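Local coordinates for dally-like protein (Drosophila melanogaster, PDB 3ODN) that probably acts as a cell-surface heparan sulfate proteoglycan of the glypican family, here as its largely helical core domain, and is linked to hedgehog signaling, at residues N250-C255 with S461-F465. The protein carries 2 engineered substitutions. Sequence-based numbering, arbitrary orientation.
Sequences NVIKGC and SNPEF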
ATOM      1  N   ASN A 250       4.699 -30.473 -10.114  1.00 62.71           N
ATOM      2  CA  ASN A 250       4.354 -31.141  -8.850  1.00 64.54           C
ATOM      3  C   ASN A 250       5.540 -31.217  -7.925  1.00 73.60           C
ATOM      4  O   ASN A 250       5.379 -30.946  -6.733  1.00 77.85           O
ATOM      5  CB  ASN A 250       3.754 -32.537  -9.074  1.00 67.69           C
ATOM      6  CG  ASN A 250       2.244 -32.577  -9.206  1.00 93.00           C
ATOM      7  OD1 ASN A 250       1.537 -31.580  -9.014  1.00 95.31           O
ATOM      8  ND2 ASN A 250       1.707 -33.742  -9.518  1.00 81.04           N
ATOM      9  N   VAL A 251       6.738 -31.524  -8.464  1.00 71.26           N
ATOM     10  CA  VAL A 251       7.990 -31.593  -7.697  1.00 74.82           C
ATOM     11  C   VAL A 251       8.301 -30.212  -7.142  1.00 81.04           C
ATOM     12  O   VAL A 251       8.433 -30.070  -5.923  1.00 84.18           O
ATOM     13  CB  VAL A 251       9.171 -32.210  -8.509  1.00 79.43           C
ATOM     14  CG1 VAL A 251      10.537 -31.901  -7.895  1.00 81.84           C
ATOM     15  CG2 VAL A 251       8.984 -33.712  -8.703  1.00 80.93           C
ATOM     16  N   ILE A 252       8.341 -29.187  -8.021  1.00 75.67           N
ATOM     17  CA  ILE A 252       8.646 -27.806  -7.616  1.00 74.46           C
ATOM     18  C   ILE A 252       7.616 -27.191  -6.643  1.00 77.39           C
ATOM     19  O   ILE A 252       8.025 -26.481  -5.723  1.00 78.75           O
ATOM     20  CB  ILE A 252       9.161 -26.908  -8.782  1.00 74.42           C
ATOM     21  CG1 ILE A 252      10.431 -27.554  -9.390  1.00 77.34           C
ATOM     22  CG2 ILE A 252       9.495 -25.494  -8.291  1.00 72.44           C
ATOM     23  CD1 ILE A 252      10.750 -27.183 -10.738  1.00 79.22           C
ATOM     24  N   LYS A 253       6.316 -27.558  -6.771  1.00 71.99           N
ATOM     25  CA  LYS A 253       5.262 -27.146  -5.828  1.00 71.72           C
ATOM     26  C   LYS A 253       5.565 -27.719  -4.407  1.00 81.97           C
ATOM     27  O   LYS A 253       5.409 -27.013  -3.408  1.00 81.93           O
ATOM     28  CB  LYS A 253       3.868 -27.603  -6.300  1.00 71.94           C
ATOM     29  CG  LYS A 253       3.260 -26.768  -7.414  1.00 74.94           C
ATOM     30  CD  LYS A 253       1.738 -26.909  -7.459  1.00 79.17           C
ATOM     31  CE  LYS A 253       1.122 -26.261  -8.674  1.00 88.85           C
ATOM     32  NZ  LYS A 253       1.300 -24.777  -8.697  1.00104.01           N
ATOM     33  N   GLY A 254       6.024 -28.975  -4.350  1.00 83.04           N
ATOM     34  CA  GLY A 254       6.399 -29.638  -3.105  1.00 86.99           C
ATOM     35  C   GLY A 254       7.626 -29.030  -2.448  1.00 93.75           C
ATOM     36  O   GLY A 254       7.710 -28.985  -1.212  1.00 94.50           O
ATOM     37  N   CYS A 255       8.597 -28.571  -3.277  1.00 91.82           N
ATOM     38  CA  CYS A 255       9.825 -27.895  -2.833  1.00 95.29           C
ATOM     39  C   CYS A 255       9.467 -26.570  -2.176  1.00 99.03           C
ATOM     40  O   CYS A 255       9.948 -26.267  -1.079  1.00103.76           O
ATOM     41  CB  CYS A 255      10.777 -27.676  -4.004  1.00 95.57           C
ATOM     42  SG  CYS A 255      11.591 -29.176  -4.596  1.00103.40           S
ATOM     43  N   SER A 461      -2.449 -32.867  -1.144  1.00 95.48           N
ATOM     44  CA  SER A 461      -1.552 -33.987  -0.859  1.00 96.45           C
ATOM     45  C   SER A 461      -0.729 -34.358  -2.097  1.00 98.68           C
ATOM     46  O   SER A 461      -1.250 -34.986  -3.032  1.00100.15           O
ATOM     47  CB  SER A 461      -2.332 -35.193  -0.336  1.00103.06           C
ATOM     48  OG  SER A 461      -3.297 -35.642  -1.274  1.00112.25           O
ATOM     49  N   ASN A 462       0.559 -33.956  -2.103  1.00 90.72           N
ATOM     50  CA  ASN A 462       1.471 -34.195  -3.219  1.00 87.92           C
ATOM     51  C   ASN A 462       1.808 -35.682  -3.466  1.00 90.60           C
ATOM     52  O   ASN A 462       2.319 -36.350  -2.564  1.00 91.79           O
ATOM     53  CB  ASN A 462       2.737 -33.337  -3.092  1.00 83.03           C
ATOM     54  CG  ASN A 462       3.396 -33.021  -4.422  1.00 84.82           C
ATOM     55  OD1 ASN A 462       3.615 -33.892  -5.274  1.00 69.81           O
ATOM     56  ND2 ASN A 462       3.757 -31.767  -4.617  1.00 72.41           N
ATOM     57  N   PRO A 463       1.559 -36.208  -4.691  1.00 85.18           N
ATOM     58  CA  PRO A 463       1.899 -37.615  -4.973  1.00 85.59           C
ATOM     59  C   PRO A 463       3.399 -37.833  -5.193  1.00 85.97           C
ATOM     60  O   PRO A 463       3.842 -38.978  -5.270  1.00 87.80           O
ATOM     61  CB  PRO A 463       1.111 -37.906  -6.253  1.00 87.87           C
ATOM     62  CG  PRO A 463       1.063 -36.604  -6.965  1.00 90.55           C
ATOM     63  CD  PRO A 463       0.963 -35.558  -5.883  1.00 85.49           C
ATOM     64  N   GLU A 464       4.170 -36.737  -5.325  1.00 77.52           N
ATOM     65  CA  GLU A 464       5.611 -36.778  -5.544  1.00 75.85           C
ATOM     66  C   GLU A 464       6.376 -36.676  -4.248  1.00 75.99           C
ATOM     67  O   GLU A 464       7.610 -36.652  -4.273  1.00 74.82           O
ATOM     68  CB  GLU A 464       6.049 -35.659  -6.513  1.00 75.67           C
ATOM     69  CG  GLU A 464       5.590 -35.848  -7.948  1.00 83.52           C
ATOM     70  CD  GLU A 464       5.714 -37.261  -8.480  1.00101.39           C
ATOM     71  OE1 GLU A 464       6.861 -37.740  -8.633  1.00106.54           O
ATOM     72  OE2 GLU A 464       4.662 -37.909  -8.690  1.00 86.13           O
ATOM     73  N   PHE A 465       5.646 -36.574  -3.116  1.00 71.88           N
ATOM     74  CA  PHE A 465       6.208 -36.435  -1.768  1.00 79.14           C
ATOM     75  C   PHE A 465       5.515 -37.330  -0.736  1.00109.54           C
ATOM     76  O   PHE A 465       4.398 -37.797  -0.958  1.00 76.35           O
ATOM     77  CB  PHE A 465       6.177 -34.959  -1.328  1.00 78.94           C
ATOM     78  CG  PHE A 465       7.150 -34.088  -2.084  1.00 78.69           C
ATOM     79  CD1 PHE A 465       6.769 -33.453  -3.264  1.00 78.99           C
ATOM     80  CD2 PHE A 465       8.452 -33.915  -1.630  1.00 81.75           C
ATOM     81  CE1 PHE A 465       7.685 -32.692  -3.991  1.00 79.17           C
ATOM     82  CE2 PHE A 465       9.358 -33.124  -2.341  1.00 83.81           C
ATOM     83  CZ  PHE A 465       8.964 -32.505  -3.510  1.00 79.90           C
TER
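A type I beta turn, N462 to F465, docks on helix 245-255 through one side-chain-to-backbone hydrogen bond and a phenyl ring. The contact lies far from the centre of the elongated glypican core, in its disulfide-bonded part. N462 ND2 donates to N250 O at 2.8 Å, nearly straight at 166°, and the acceptor lies close to the plane of the N462 amide. G254 N, the helical donor, reaches the same oxygen from the opposite face of the carbonyl plane. The other end of the amide is also used: N462 OD1 accepts from E464 N at 2.9 Å, forming an Asx turn. CG roughly anti to the backbone N (chi1 -153°) carries the N462 amide toward the helix. The CE1 corner of the F465 ring comes 3.4 Å from G254 CA. G254 O lies over one ring face, and V251 O meets the edge near the ring plane, 3.3 Å from F465 CE1. The aliphatic part of E464 packs on the helix: CG is 3.9 Å from N250 CB and 4.1 Å from V251 CG2. Y451 OH hydrogen-bonds both E464 OE2 and N250 ND2, and N250 OD1 accepts from T456 N. C255 is disulfide-bonded to C223. Each end of the N462 amide is used in a bond, which supports its modelled orientation and couples the turn to the helix backbone.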